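Local structure of MmeI (Methylophilus methylotrophus, 5HR4) at residues Asn562-Thr567 with Lys613-Tyr618; Val623-Cys628 with Glu897-Met902; Ser635-Met640 with Leu815-Phe820. The protein recognises and cuts DNA as a type IIL restriction-modification enzyme and probably also methylates adenine at N6 with S-adenosyl-L-methionine. One frame throughout, in Å; residues are numbered along the deposited sequence.

Interaction 1 of 3, residues Asn562-Thr567 with Lys613-Tyr618; sequences NFAHRT and KNINPY
Ile615 lies against a classic beta bulge in strand 560-569, formed where Asn562 and Phe563 both face Gly586. The strand belongs to the large mixed sheet of the DNA-methyltransferase domain. Its first seven strands run in the order 3-2-1-4-5-7-6 of the S-adenosylmethionine-dependent methyltransferases, and strands 595-599 and 608-612 extend it. Residues 613-618 leave the outermost of these, 608-612, and pass over the face of the strand that carries Ala564.

The contact has an apolar part and a polar part. Ile615 supplies the apolar one with two branches. Its first torsion (chi1 -54°) sets CG1 beside the backbone N, and the extended chain carries CD1 on to the bulge. There CD1 meets main chain rather than side chain: it is 3.6 Å from Phe563 CA and 3.9 Å from Asn562 O. The other branch, CG2, sits 4.1 Å from Ala564 CB. The small methyl of Ala564 points toward the loop, whereas the CB of Phe563 points away from it. The Phe563 ring packs on the other side of the sheet, where it touches Ile596. Ile615 also rests on Ile597 of the neighbouring strand, so its side chain bridges two strands.

Within the loop, Pro617 and Tyr618 pack on Val547 of helix 544-556, and the phenol OH of Tyr618 bonds to Ala627 N. The polar link lies further along the strand. The Arg566 chain bends at chi3 (77°), which turns the guanidinium toward the loop. Its NH1 gives a weak hydrogen bond to Tyr618 O, 3.5 Å long with an N-H...O angle of 157°, and that oxygen lies at the guanidinium edge, close to its plane.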
ATOM      1  N   ASN A 562       3.198 -10.183 -16.250  1.00 41.91           N
ATOM      2  CA  ASN A 562       2.877  -9.714 -17.593  1.00 41.02           C
ATOM      3  C   ASN A 562       2.912  -8.207 -17.743  1.00 37.91           C
ATOM      4  O   ASN A 562       3.222  -7.714 -18.830  1.00 38.74           O
ATOM      5  CB  ASN A 562       1.504 -10.228 -18.003  1.00 35.76           C
ATOM      6  CG  ASN A 562       1.515 -11.714 -18.212  1.00 53.32           C
ATOM      7  OD1 ASN A 562       2.350 -12.222 -18.975  1.00 51.46           O
ATOM      8  ND2 ASN A 562       0.632 -12.442 -17.497  1.00 48.63           N
ATOM      9  N   PHE A 563       2.587  -7.464 -16.696  1.00 33.96           N
ATOM     10  CA  PHE A 563       2.812  -6.032 -16.715  1.00 31.95           C
ATOM     11  C   PHE A 563       2.985  -5.595 -15.276  1.00 29.67           C
ATOM     12  O   PHE A 563       2.653  -6.331 -14.348  1.00 33.39           O
ATOM     13  CB  PHE A 563       1.673  -5.278 -17.404  1.00 31.76           C
ATOM     14  CG  PHE A 563       0.409  -5.199 -16.588  1.00 32.58           C
ATOM     15  CD1 PHE A 563       0.198  -4.147 -15.698  1.00 28.51           C
ATOM     16  CD2 PHE A 563      -0.575  -6.161 -16.722  1.00 28.03           C
ATOM     17  CE1 PHE A 563      -0.966  -4.064 -14.955  1.00 28.62           C
ATOM     18  CE2 PHE A 563      -1.746  -6.091 -15.973  1.00 29.62           C
ATOM     19  CZ  PHE A 563      -1.947  -5.043 -15.090  1.00 29.38           C
ATOM     20  N   ALA A 564       3.512  -4.392 -15.099  1.00 33.47           N
ATOM     21  CA  ALA A 564       3.806  -3.912 -13.760  1.00 27.98           C
ATOM     22  C   ALA A 564       3.965  -2.406 -13.797  1.00 29.44           C
ATOM     23  O   ALA A 564       4.560  -1.871 -14.734  1.00 34.31           O
ATOM     24  CB  ALA A 564       5.082  -4.557 -13.202  1.00 26.01           C
ATOM     25  N   HIS A 565       3.439  -1.740 -12.768  1.00 30.69           N
ATOM     26  CA  HIS A 565       3.709  -0.335 -12.483  1.00 25.12           C
ATOM     27  C   HIS A 565       4.787  -0.255 -11.414  1.00 28.59           C
ATOM     28  O   HIS A 565       4.593  -0.745 -10.296  1.00 35.37           O
ATOM     29  CB  HIS A 565       2.456   0.388 -11.986  1.00 24.93           C
ATOM     30  CG  HIS A 565       1.456   0.701 -13.052  1.00 32.64           C
ATOM     31  ND1 HIS A 565       1.188   1.991 -13.459  1.00 33.18           N
ATOM     32  CD2 HIS A 565       0.643  -0.102 -13.781  1.00 33.96           C
ATOM     33  CE1 HIS A 565       0.266   1.968 -14.406  1.00 34.84           C
ATOM     34  NE2 HIS A 565      -0.085   0.710 -14.617  1.00 36.46           N
ATOM     35  N   ARG A 566       5.899   0.400 -11.728  1.00 30.75           N
ATOM     36  CA  ARG A 566       6.918   0.636 -10.720  1.00 25.89           C
ATOM     37  C   ARG A 566       6.425   1.659  -9.696  1.00 30.08           C
ATOM     38  O   ARG A 566       5.316   2.198  -9.792  1.00 29.92           O
ATOM     39  CB  ARG A 566       8.205   1.104 -11.374  1.00 29.15           C
ATOM     40  CG  ARG A 566       8.892   0.059 -12.178  1.00 28.76           C
ATOM     41  CD  ARG A 566      10.150   0.648 -12.737  1.00 38.40           C
ATOM     42  NE  ARG A 566      11.171   0.718 -11.705  1.00 38.36           N
ATOM     43  CZ  ARG A 566      11.643  -0.354 -11.078  1.00 36.64           C
ATOM     44  NH1 ARG A 566      11.169  -1.554 -11.376  1.00 32.31           N
ATOM     45  NH2 ARG A 566      12.578  -0.237 -10.149  1.00 40.00           N
ATOM     46  N   THR A 567       7.283   1.935  -8.709  1.00 27.22           N
ATOM     47  CA  THR A 567       6.915   2.702  -7.519  1.00 28.48           C
ATOM     48  C   THR A 567       6.198   4.011  -7.852  1.00 30.45           C
ATOM     49  O   THR A 567       6.662   4.787  -8.693  1.00 31.47           O
ATOM     50  CB  THR A 567       8.183   3.001  -6.725  1.00 25.11           C
ATOM     51  OG1 THR A 567       8.757   1.776  -6.258  1.00 28.05           O
ATOM     52  CG2 THR A 567       7.891   3.907  -5.572  1.00 27.45           C
ATOM     53  N   LYS A 613      11.545  -6.688 -22.238  1.00 36.84           N
ATOM     54  CA  LYS A 613      11.874  -8.065 -22.598  1.00 37.77           C
ATOM     55  C   LYS A 613      11.361  -9.032 -21.539  1.00 41.67           C
ATOM     56  O   LYS A 613      10.645  -9.993 -21.850  1.00 43.69           O
ATOM     57  CB  LYS A 613      13.384  -8.219 -22.787  1.00 36.18           C
ATOM     58  N   ASN A 614      11.707  -8.784 -20.273  1.00 40.68           N
ATOM     59  CA  ASN A 614      11.233  -9.596 -19.162  1.00 35.27           C
ATOM     60  C   ASN A 614      10.879  -8.678 -18.004  1.00 35.12           C
ATOM     61  O   ASN A 614      11.395  -7.566 -17.900  1.00 37.53           O
ATOM     62  CB  ASN A 614      12.282 -10.614 -18.728  1.00 32.03           C
ATOM     63  CG  ASN A 614      11.820 -11.453 -17.565  1.00 37.37           C
ATOM     64  OD1 ASN A 614      10.659 -11.877 -17.513  1.00 37.26           O
ATOM     65  ND2 ASN A 614      12.719 -11.679 -16.602  1.00 33.13           N
ATOM     66  N   ILE A 615       9.981  -9.135 -17.133  1.00 33.99           N
ATOM     67  CA  ILE A 615       9.688  -8.404 -15.906  1.00 36.56           C
ATOM     68  C   ILE A 615      10.210  -9.199 -14.716  1.00 34.85           C
ATOM     69  O   ILE A 615       9.767 -10.327 -14.462  1.00 34.28           O
ATOM     70  CB  ILE A 615       8.199  -8.075 -15.761  1.00 35.29           C
ATOM     71  CG1 ILE A 615       7.717  -7.350 -17.011  1.00 31.60           C
ATOM     72  CG2 ILE A 615       8.010  -7.158 -14.570  1.00 29.33           C
ATOM     73  CD1 ILE A 615       6.367  -6.704 -16.850  1.00 33.08           C
ATOM     74  N   ASN A 616      11.165  -8.589 -14.004  1.00 36.32           N
ATOM     75  CA  ASN A 616      11.832  -9.139 -12.827  1.00 35.88           C
ATOM     76  C   ASN A 616      10.883  -9.326 -11.662  1.00 31.26           C
ATOM     77  O   ASN A 616       9.868  -8.641 -11.555  1.00 36.07           O
ATOM     78  CB  ASN A 616      12.925  -8.189 -12.339  1.00 30.93           C
ATOM     79  CG  ASN A 616      14.279  -8.629 -12.749  1.00 37.16           C
ATOM     80  OD1 ASN A 616      15.216  -7.829 -12.814  1.00 43.78           O
ATOM     81  ND2 ASN A 616      14.404  -9.917 -13.054  1.00 39.38           N
ATOM     82  N   PRO A 617      11.237 -10.197 -10.729  1.00 33.63           N
ATOM     83  CA  PRO A 617      10.633 -10.097  -9.386  1.00 36.74           C
ATOM     84  C   PRO A 617      10.884  -8.741  -8.720  1.00 34.33           C
ATOM     85  O   PRO A 617      10.086  -8.323  -7.872  1.00 34.01           O
ATOM     86  CB  PRO A 617      11.278 -11.259  -8.615  1.00 36.45           C
ATOM     87  CG  PRO A 617      12.421 -11.758  -9.492  1.00 40.78           C
ATOM     88  CD  PRO A 617      12.083 -11.388 -10.899  1.00 37.78           C
ATOM     89  N   TYR A 618      11.951  -8.030  -9.095  1.00 31.97           N
ATOM     90  CA  TYR A 618      12.138  -6.631  -8.721  1.00 29.20           C
ATOM     91  C   TYR A 618      11.365  -5.654  -9.620  1.00 35.91           C
ATOM     92  O   TYR A 618      11.464  -4.432  -9.409  1.00 30.96           O
ATOM     93  CB  TYR A 618      13.624  -6.263  -8.769  1.00 28.08           C
ATOM     94  CG  TYR A 618      14.559  -7.122  -7.955  1.00 29.51           C
ATOM     95  CD1 TYR A 618      15.162  -8.244  -8.502  1.00 28.95           C
ATOM     96  CD2 TYR A 618      14.862  -6.788  -6.631  1.00 32.98           C
ATOM     97  CE1 TYR A 618      16.043  -9.013  -7.749  1.00 34.01           C
ATOM     98  CE2 TYR A 618      15.719  -7.550  -5.879  1.00 29.23           C
ATOM     99  CZ  TYR A 618      16.314  -8.657  -6.439  1.00 35.20           C
ATOM    100  OH  TYR A 618      17.183  -9.420  -5.678  1.00 46.16           O
TER

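Interaction 2 of 3, residues Val623-Cys628 with Glu897-Met902; sequences VDVIAC and ETYQKM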
ATOM      1  N   VAL A 623      17.294 -10.279 -15.830  1.00 42.93           N
ATOM      2  CA  VAL A 623      17.339 -11.714 -15.560  1.00 39.65           C
ATOM      3  C   VAL A 623      16.553 -12.007 -14.292  1.00 41.72           C
ATOM      4  O   VAL A 623      16.226 -11.089 -13.531  1.00 41.65           O
ATOM      5  CB  VAL A 623      18.792 -12.219 -15.464  1.00 39.33           C
ATOM      6  CG1 VAL A 623      19.594 -11.737 -16.654  1.00 39.51           C
ATOM      7  CG2 VAL A 623      19.453 -11.772 -14.184  1.00 42.31           C
ATOM      8  N   ASP A 624      16.242 -13.284 -14.065  1.00 40.26           N
ATOM      9  CA  ASP A 624      15.389 -13.719 -12.968  1.00 42.18           C
ATOM     10  C   ASP A 624      16.177 -14.181 -11.737  1.00 44.21           C
ATOM     11  O   ASP A 624      15.639 -14.920 -10.904  1.00 51.61           O
ATOM     12  CB  ASP A 624      14.452 -14.829 -13.445  1.00 38.38           C
ATOM     13  CG  ASP A 624      13.089 -14.302 -13.846  1.00 48.35           C
ATOM     14  OD1 ASP A 624      13.006 -13.115 -14.215  1.00 52.86           O
ATOM     15  OD2 ASP A 624      12.093 -15.058 -13.783  1.00 53.69           O
ATOM     16  N   VAL A 625      17.422 -13.750 -11.597  1.00 38.79           N
ATOM     17  CA  VAL A 625      18.237 -14.089 -10.438  1.00 39.60           C
ATOM     18  C   VAL A 625      17.911 -13.129  -9.303  1.00 43.46           C
ATOM     19  O   VAL A 625      17.868 -11.908  -9.499  1.00 45.48           O
ATOM     20  CB  VAL A 625      19.729 -14.027 -10.794  1.00 42.17           C
ATOM     21  CG1 VAL A 625      20.568 -14.072  -9.546  1.00 40.45           C
ATOM     22  CG2 VAL A 625      20.095 -15.155 -11.738  1.00 42.11           C
ATOM     23  N   ILE A 626      17.695 -13.671  -8.110  1.00 45.35           N
ATOM     24  CA  ILE A 626      17.389 -12.879  -6.927  1.00 45.92           C
ATOM     25  C   ILE A 626      18.597 -12.888  -6.005  1.00 47.31           C
ATOM     26  O   ILE A 626      19.209 -13.940  -5.784  1.00 54.88           O
ATOM     27  CB  ILE A 626      16.142 -13.415  -6.196  1.00 45.28           C
ATOM     28  CG1 ILE A 626      14.914 -13.308  -7.100  1.00 43.29           C
ATOM     29  CG2 ILE A 626      15.931 -12.654  -4.902  1.00 43.92           C
ATOM     30  CD1 ILE A 626      13.615 -13.787  -6.453  1.00 44.55           C
ATOM     31  N   ALA A 627      18.935 -11.717  -5.460  1.00 44.14           N
ATOM     32  CA  ALA A 627      20.015 -11.599  -4.484  1.00 47.17           C
ATOM     33  C   ALA A 627      19.502 -11.967  -3.090  1.00 48.11           C
ATOM     34  O   ALA A 627      18.515 -11.392  -2.614  1.00 49.64           O
ATOM     35  CB  ALA A 627      20.576 -10.178  -4.508  1.00 41.51           C
ATOM     36  N   CYS A 628      20.162 -12.927  -2.438  1.00 51.96           N
ATOM     37  CA  CYS A 628      19.718 -13.463  -1.152  1.00 46.99           C
ATOM     38  C   CYS A 628      20.541 -12.894  -0.009  1.00 41.60           C
ATOM     39  O   CYS A 628      21.758 -12.750  -0.124  1.00 43.70           O
ATOM     40  CB  CYS A 628      19.831 -14.991  -1.109  1.00 44.89           C
ATOM     41  SG  CYS A 628      18.974 -15.899  -2.414  1.00 78.49           S
ATOM     42  N   GLU A 897      25.611 -10.371 -13.670  1.00 49.67           N
ATOM     43  CA  GLU A 897      26.420 -11.418 -14.289  1.00 48.60           C
ATOM     44  C   GLU A 897      27.559 -11.827 -13.360  1.00 50.43           C
ATOM     45  O   GLU A 897      27.807 -13.022 -13.159  1.00 52.56           O
ATOM     46  CB  GLU A 897      26.956 -10.961 -15.648  1.00 43.02           C
ATOM     47  N   THR A 898      28.238 -10.846 -12.755  1.00 45.45           N
ATOM     48  CA  THR A 898      29.287 -11.148 -11.785  1.00 47.21           C
ATOM     49  C   THR A 898      28.722 -11.859 -10.558  1.00 52.25           C
ATOM     50  O   THR A 898      29.259 -12.880 -10.112  1.00 53.89           O
ATOM     51  CB  THR A 898      29.990  -9.864 -11.357  1.00 50.41           C
ATOM     52  OG1 THR A 898      30.152  -9.007 -12.493  1.00 54.54           O
ATOM     53  CG2 THR A 898      31.356 -10.184 -10.747  1.00 47.26           C
ATOM     54  N   TYR A 899      27.653 -11.315  -9.982  1.00 47.23           N
ATOM     55  CA  TYR A 899      27.048 -11.958  -8.826  1.00 50.30           C
ATOM     56  C   TYR A 899      26.712 -13.409  -9.122  1.00 52.71           C
ATOM     57  O   TYR A 899      26.936 -14.290  -8.285  1.00 56.89           O
ATOM     58  CB  TYR A 899      25.795 -11.197  -8.395  1.00 51.91           C
ATOM     59  CG  TYR A 899      24.991 -11.891  -7.318  1.00 49.69           C
ATOM     60  CD1 TYR A 899      25.344 -11.776  -5.969  1.00 51.23           C
ATOM     61  CD2 TYR A 899      23.880 -12.654  -7.643  1.00 47.69           C
ATOM     62  CE1 TYR A 899      24.611 -12.413  -4.978  1.00 44.33           C
ATOM     63  CE2 TYR A 899      23.142 -13.293  -6.660  1.00 51.52           C
ATOM     64  CZ  TYR A 899      23.510 -13.173  -5.331  1.00 48.53           C
ATOM     65  OH  TYR A 899      22.760 -13.807  -4.366  1.00 49.46           O
ATOM     66  N   GLN A 900      26.194 -13.686 -10.317  1.00 55.96           N
ATOM     67  CA  GLN A 900      25.796 -15.054 -10.622  1.00 56.14           C
ATOM     68  C   GLN A 900      27.009 -15.957 -10.833  1.00 62.09           C
ATOM     69  O   GLN A 900      27.003 -17.121 -10.407  1.00 62.08           O
ATOM     70  CB  GLN A 900      24.880 -15.080 -11.841  1.00 50.70           C
ATOM     71  CG  GLN A 900      24.001 -16.304 -11.843  1.00 52.78           C
ATOM     72  CD  GLN A 900      23.054 -16.329 -13.003  1.00 61.57           C
ATOM     73  OE1 GLN A 900      23.047 -15.411 -13.837  1.00 58.93           O
ATOM     74  NE2 GLN A 900      22.239 -17.383 -13.077  1.00 56.81           N
ATOM     75  N   LYS A 901      28.058 -15.441 -11.491  1.00 61.38           N
ATOM     76  CA  LYS A 901      29.290 -16.213 -11.629  1.00 57.79           C
ATOM     77  C   LYS A 901      29.824 -16.631 -10.264  1.00 62.20           C
ATOM     78  O   LYS A 901      30.206 -17.790 -10.070  1.00 66.37           O
ATOM     79  CB  LYS A 901      30.333 -15.410 -12.411  1.00 52.71           C
ATOM     80  N   MET A 902      29.814 -15.710  -9.293  1.00 59.56           N
ATOM     81  CA  MET A 902      30.267 -16.040  -7.943  1.00 54.85           C
ATOM     82  C   MET A 902      29.284 -16.964  -7.229  1.00 60.22           C
ATOM     83  O   MET A 902      29.689 -17.960  -6.621  1.00 62.76           O
ATOM     84  CB  MET A 902      30.480 -14.761  -7.139  1.00 49.79           C
ATOM     85  CG  MET A 902      31.600 -13.903  -7.661  1.00 52.09           C
ATOM     86  SD  MET A 902      31.869 -12.457  -6.631  1.00 57.09           S
ATOM     87  CE  MET A 902      33.620 -12.168  -6.892  1.00 51.42           C
TER
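Val625 and Tyr899 join a loop of the target recognition domain to helix 888-903 of the C-terminal domain. Val625 CG1 comes to the edge of the Tyr899 ring, in its plane, 3.9 Å from CE2. The second methyl, CG2, turns to the next helix residue and lies 3.4 Å from Gln900 CD. The Gln900 chain is extended, so its amide reaches the valine at a slant. Further along the loop, Ala627 CA is 3.5 Å from Tyr899 OH. The first torsion of Tyr899 (chi1 172°) points the ring from the helix toward the loop, so that the hydroxyl meets the backbone where Ala627 joins Cys628. The single polar link across the contact is weak: Cys628 N donates to Tyr899 OH over 3.4 Å at 163°. Replacing Tyr899 by an alanine would probably open a gap beside Val625 and Ala627 and leave Cys628 N without this weak bond.

A second shell holds the loop from behind. Ile626, whose CB points away from the helix, packs on Val547 and Trp551 of helix 544-556, and Asp624 OD1 accepts a hydrogen bond from Asn614 ND2.

Interaction 3 of 3, residues Ser635-Met640 with Leu815-Phe820; sequences SKLPSM and LVYNTF
Ser635 OG is held by two backbone groups that follow each other closely in the chain. It donates to Phe820 O over 2.9 Å, in the carbonyl plane and on a lone pair, with a C=O...O angle of 142°. It also takes a weak hydrogen bond from Trp822 N. The serine thus ties the start of residues 635-640 to the end of residues 815-820.

The rest of the contact is built round the Tyr817 ring. With CG anti to N (chi1 -173°), the ring reaches across to the other loop and enters between Leu637 and Met640. Leu637 CD1 stands 4.0 Å above one face, offset toward the rim. Met640 CE covers the opposite face, 3.6 Å from the ring centroid and 18° off the normal, in a CH-pi contact. The methionine chain is straight until chi3, where it bends and folds the methyl over the ring. Its SD lies obliquely, 4.6 Å from the centroid, which makes this a Met-aromatic contact as well.

Both loops belong to the target recognition domain. Residues 635-640 lead into strand 641-642, at one edge of its four-stranded antiparallel sheet, and residues 815-820 precede helix 827-845. Ile778 of the adjoining strand 775-779 touches Met640, Pro638 and Tyr817, while Leu788 of helix 783-790 lies against Leu637 and Phe820. The bound DNA is close by, with Leu815 packed on a phosphate.

The Tyr817 hydroxyl is modelled as donating to Pro638 O, which lies at the ring edge and in its plane; the 2.5 Å separation is doubtfully short. Leu637 CB flanks the same hydroxyl, 3.4 Å from Tyr817 OH.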
ATOM      1  N   SER A 635      32.341 -11.762  -1.489  1.00 44.27           N
ATOM      2  CA  SER A 635      33.626 -11.255  -1.929  1.00 46.77           C
ATOM      3  C   SER A 635      34.614 -11.242  -0.770  1.00 50.35           C
ATOM      4  O   SER A 635      34.272 -11.481   0.391  1.00 52.63           O
ATOM      5  CB  SER A 635      33.495  -9.851  -2.520  1.00 50.45           C
ATOM      6  OG  SER A 635      32.803  -9.882  -3.758  1.00 54.33           O
ATOM      7  N   LYS A 636      35.864 -10.967  -1.110  1.00 48.09           N
ATOM      8  CA  LYS A 636      36.931 -10.847  -0.130  1.00 42.20           C
ATOM      9  C   LYS A 636      36.868  -9.424   0.404  1.00 44.69           C
ATOM     10  O   LYS A 636      37.442  -8.498  -0.175  1.00 38.99           O
ATOM     11  CB  LYS A 636      38.277 -11.170  -0.768  1.00 39.31           C
ATOM     12  N   LEU A 637      36.146  -9.248   1.516  1.00 47.70           N
ATOM     13  CA  LEU A 637      35.914  -7.945   2.130  1.00 44.30           C
ATOM     14  C   LEU A 637      35.886  -8.085   3.643  1.00 41.68           C
ATOM     15  O   LEU A 637      35.492  -9.139   4.161  1.00 43.88           O
ATOM     16  CB  LEU A 637      34.588  -7.331   1.660  1.00 45.53           C
ATOM     17  CG  LEU A 637      34.417  -7.037   0.184  1.00 42.97           C
ATOM     18  CD1 LEU A 637      32.945  -6.850  -0.089  1.00 44.80           C
ATOM     19  CD2 LEU A 637      35.189  -5.794  -0.143  1.00 41.58           C
ATOM     20  N   PRO A 638      36.248  -7.031   4.376  1.00 42.18           N
ATOM     21  CA  PRO A 638      36.138  -7.067   5.841  1.00 37.15           C
ATOM     22  C   PRO A 638      34.683  -7.059   6.275  1.00 38.86           C
ATOM     23  O   PRO A 638      33.857  -6.362   5.682  1.00 44.57           O
ATOM     24  CB  PRO A 638      36.844  -5.777   6.283  1.00 35.35           C
ATOM     25  CG  PRO A 638      37.474  -5.196   5.019  1.00 39.85           C
ATOM     26  CD  PRO A 638      36.641  -5.698   3.895  1.00 41.34           C
ATOM     27  N   SER A 639      34.376  -7.818   7.331  1.00 38.10           N
ATOM     28  CA  SER A 639      33.008  -7.896   7.833  1.00 33.79           C
ATOM     29  C   SER A 639      32.481  -6.518   8.222  1.00 37.29           C
ATOM     30  O   SER A 639      33.234  -5.629   8.626  1.00 40.30           O
ATOM     31  CB  SER A 639      32.935  -8.823   9.041  1.00 37.58           C
ATOM     32  OG  SER A 639      33.480 -10.085   8.731  1.00 42.18           O
ATOM     33  N   MET A 640      31.169  -6.351   8.093  1.00 37.14           N
ATOM     34  CA  MET A 640      30.471  -5.130   8.468  1.00 38.39           C
ATOM     35  C   MET A 640      29.586  -5.392   9.685  1.00 39.31           C
ATOM     36  O   MET A 640      29.093  -6.507   9.892  1.00 41.92           O
ATOM     37  CB  MET A 640      29.623  -4.602   7.302  1.00 36.17           C
ATOM     38  CG  MET A 640      28.814  -3.352   7.607  1.00 36.15           C
ATOM     39  SD  MET A 640      27.993  -2.711   6.147  1.00 42.51           S
ATOM     40  CE  MET A 640      29.418  -2.208   5.180  1.00 38.04           C
ATOM     41  N   LEU A 815      22.056  -7.612   2.942  1.00 39.19           N
ATOM     42  CA  LEU A 815      21.428  -7.583   1.623  1.00 39.68           C
ATOM     43  C   LEU A 815      22.300  -6.942   0.552  1.00 40.65           C
ATOM     44  O   LEU A 815      22.300  -7.393  -0.595  1.00 41.75           O
ATOM     45  CB  LEU A 815      20.089  -6.840   1.680  1.00 38.32           C
ATOM     46  CG  LEU A 815      18.861  -7.630   2.124  1.00 38.81           C
ATOM     47  CD1 LEU A 815      17.742  -6.657   2.414  1.00 39.87           C
ATOM     48  CD2 LEU A 815      18.434  -8.619   1.045  1.00 37.45           C
ATOM     49  N   VAL A 816      23.037  -5.895   0.901  1.00 39.27           N
ATOM     50  CA  VAL A 816      23.841  -5.148  -0.052  1.00 33.05           C
ATOM     51  C   VAL A 816      25.282  -5.624  -0.001  1.00 38.25           C
ATOM     52  O   VAL A 816      25.733  -6.381  -0.868  1.00 43.32           O
ATOM     53  CB  VAL A 816      23.776  -3.645   0.252  1.00 33.28           C
ATOM     54  CG1 VAL A 816      24.478  -2.857  -0.854  1.00 38.91           C
ATOM     55  CG2 VAL A 816      22.332  -3.212   0.436  1.00 32.54           C
ATOM     56  N   TYR A 817      26.001  -5.165   1.026  1.00 39.81           N
ATOM     57  CA  TYR A 817      27.428  -5.435   1.188  1.00 37.96           C
ATOM     58  C   TYR A 817      27.761  -6.920   1.044  1.00 38.40           C
ATOM     59  O   TYR A 817      28.716  -7.290   0.350  1.00 40.04           O
ATOM     60  CB  TYR A 817      27.865  -4.907   2.557  1.00 38.64           C
ATOM     61  CG  TYR A 817      29.350  -4.940   2.859  1.00 42.16           C
ATOM     62  CD1 TYR A 817      30.212  -4.017   2.281  1.00 41.86           C
ATOM     63  CD2 TYR A 817      29.882  -5.860   3.762  1.00 40.04           C
ATOM     64  CE1 TYR A 817      31.570  -4.018   2.561  1.00 39.34           C
ATOM     65  CE2 TYR A 817      31.253  -5.875   4.046  1.00 39.51           C
ATOM     66  CZ  TYR A 817      32.091  -4.945   3.441  1.00 42.57           C
ATOM     67  OH  TYR A 817      33.451  -4.921   3.707  1.00 40.46           O
ATOM     68  N   ASN A 818      26.990  -7.792   1.698  1.00 37.34           N
ATOM     69  CA  ASN A 818      27.367  -9.204   1.727  1.00 41.53           C
ATOM     70  C   ASN A 818      27.128  -9.906   0.400  1.00 43.49           C
ATOM     71  O   ASN A 818      27.704 -10.975   0.163  1.00 47.54           O
ATOM     72  CB  ASN A 818      26.607  -9.950   2.828  1.00 44.47           C
ATOM     73  CG  ASN A 818      27.100  -9.605   4.201  1.00 39.66           C
ATOM     74  OD1 ASN A 818      28.192  -9.063   4.360  1.00 42.27           O
ATOM     75  ND2 ASN A 818      26.302  -9.920   5.207  1.00 42.06           N
ATOM     76  N   THR A 819      26.284  -9.356  -0.457  1.00 42.14           N
ATOM     77  CA  THR A 819      26.040  -9.943  -1.763  1.00 43.88           C
ATOM     78  C   THR A 819      26.729  -9.166  -2.871  1.00 41.49           C
ATOM     79  O   THR A 819      26.498  -9.448  -4.052  1.00 44.58           O
ATOM     80  CB  THR A 819      24.540 -10.021  -2.028  1.00 43.20           C
ATOM     81  OG1 THR A 819      23.993  -8.696  -2.012  1.00 43.80           O
ATOM     82  CG2 THR A 819      23.876 -10.830  -0.943  1.00 38.81           C
ATOM     83  N   PHE A 820      27.573  -8.208  -2.509  1.00 39.97           N
ATOM     84  CA  PHE A 820      28.209  -7.293  -3.448  1.00 41.73           C
ATOM     85  C   PHE A 820      29.364  -7.980  -4.170  1.00 46.41           C
ATOM     86  O   PHE A 820      30.377  -8.305  -3.541  1.00 45.75           O
ATOM     87  CB  PHE A 820      28.704  -6.040  -2.718  1.00 35.23           C
ATOM     88  CG  PHE A 820      29.369  -5.046  -3.618  1.00 44.19           C
ATOM     89  CD1 PHE A 820      28.714  -4.555  -4.734  1.00 40.71           C
ATOM     90  CD2 PHE A 820      30.647  -4.600  -3.351  1.00 45.21           C
ATOM     91  CE1 PHE A 820      29.327  -3.648  -5.565  1.00 43.34           C
ATOM     92  CE2 PHE A 820      31.263  -3.690  -4.181  1.00 42.36           C
ATOM     93  CZ  PHE A 820      30.603  -3.215  -5.289  1.00 43.99           C
TER

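Overall arrangement
The three contacts follow one long connection, from strand 608-612 at the edge of the methyltransferase sheet to strand 641-642 of the target recognition domain. Residues 613-618, 623-628 and 635-640 come in that order along it. Interaction 1 closes before interaction 2 opens, and interaction 3 is nested inside the loop that interaction 2 closes. Centres of interactions 1 and 2 are 17 Å apart, those of 2 and 3 are 15 Å apart, and those of 1 and 3 are 27 Å apart. Interaction 2 touches both others, whereas 1 and 3 do not meet. The connection is therefore fastened in turn to the methyltransferase sheet, to helix 888-903 of the C-terminal domain and to residues 815-820 near the DNA.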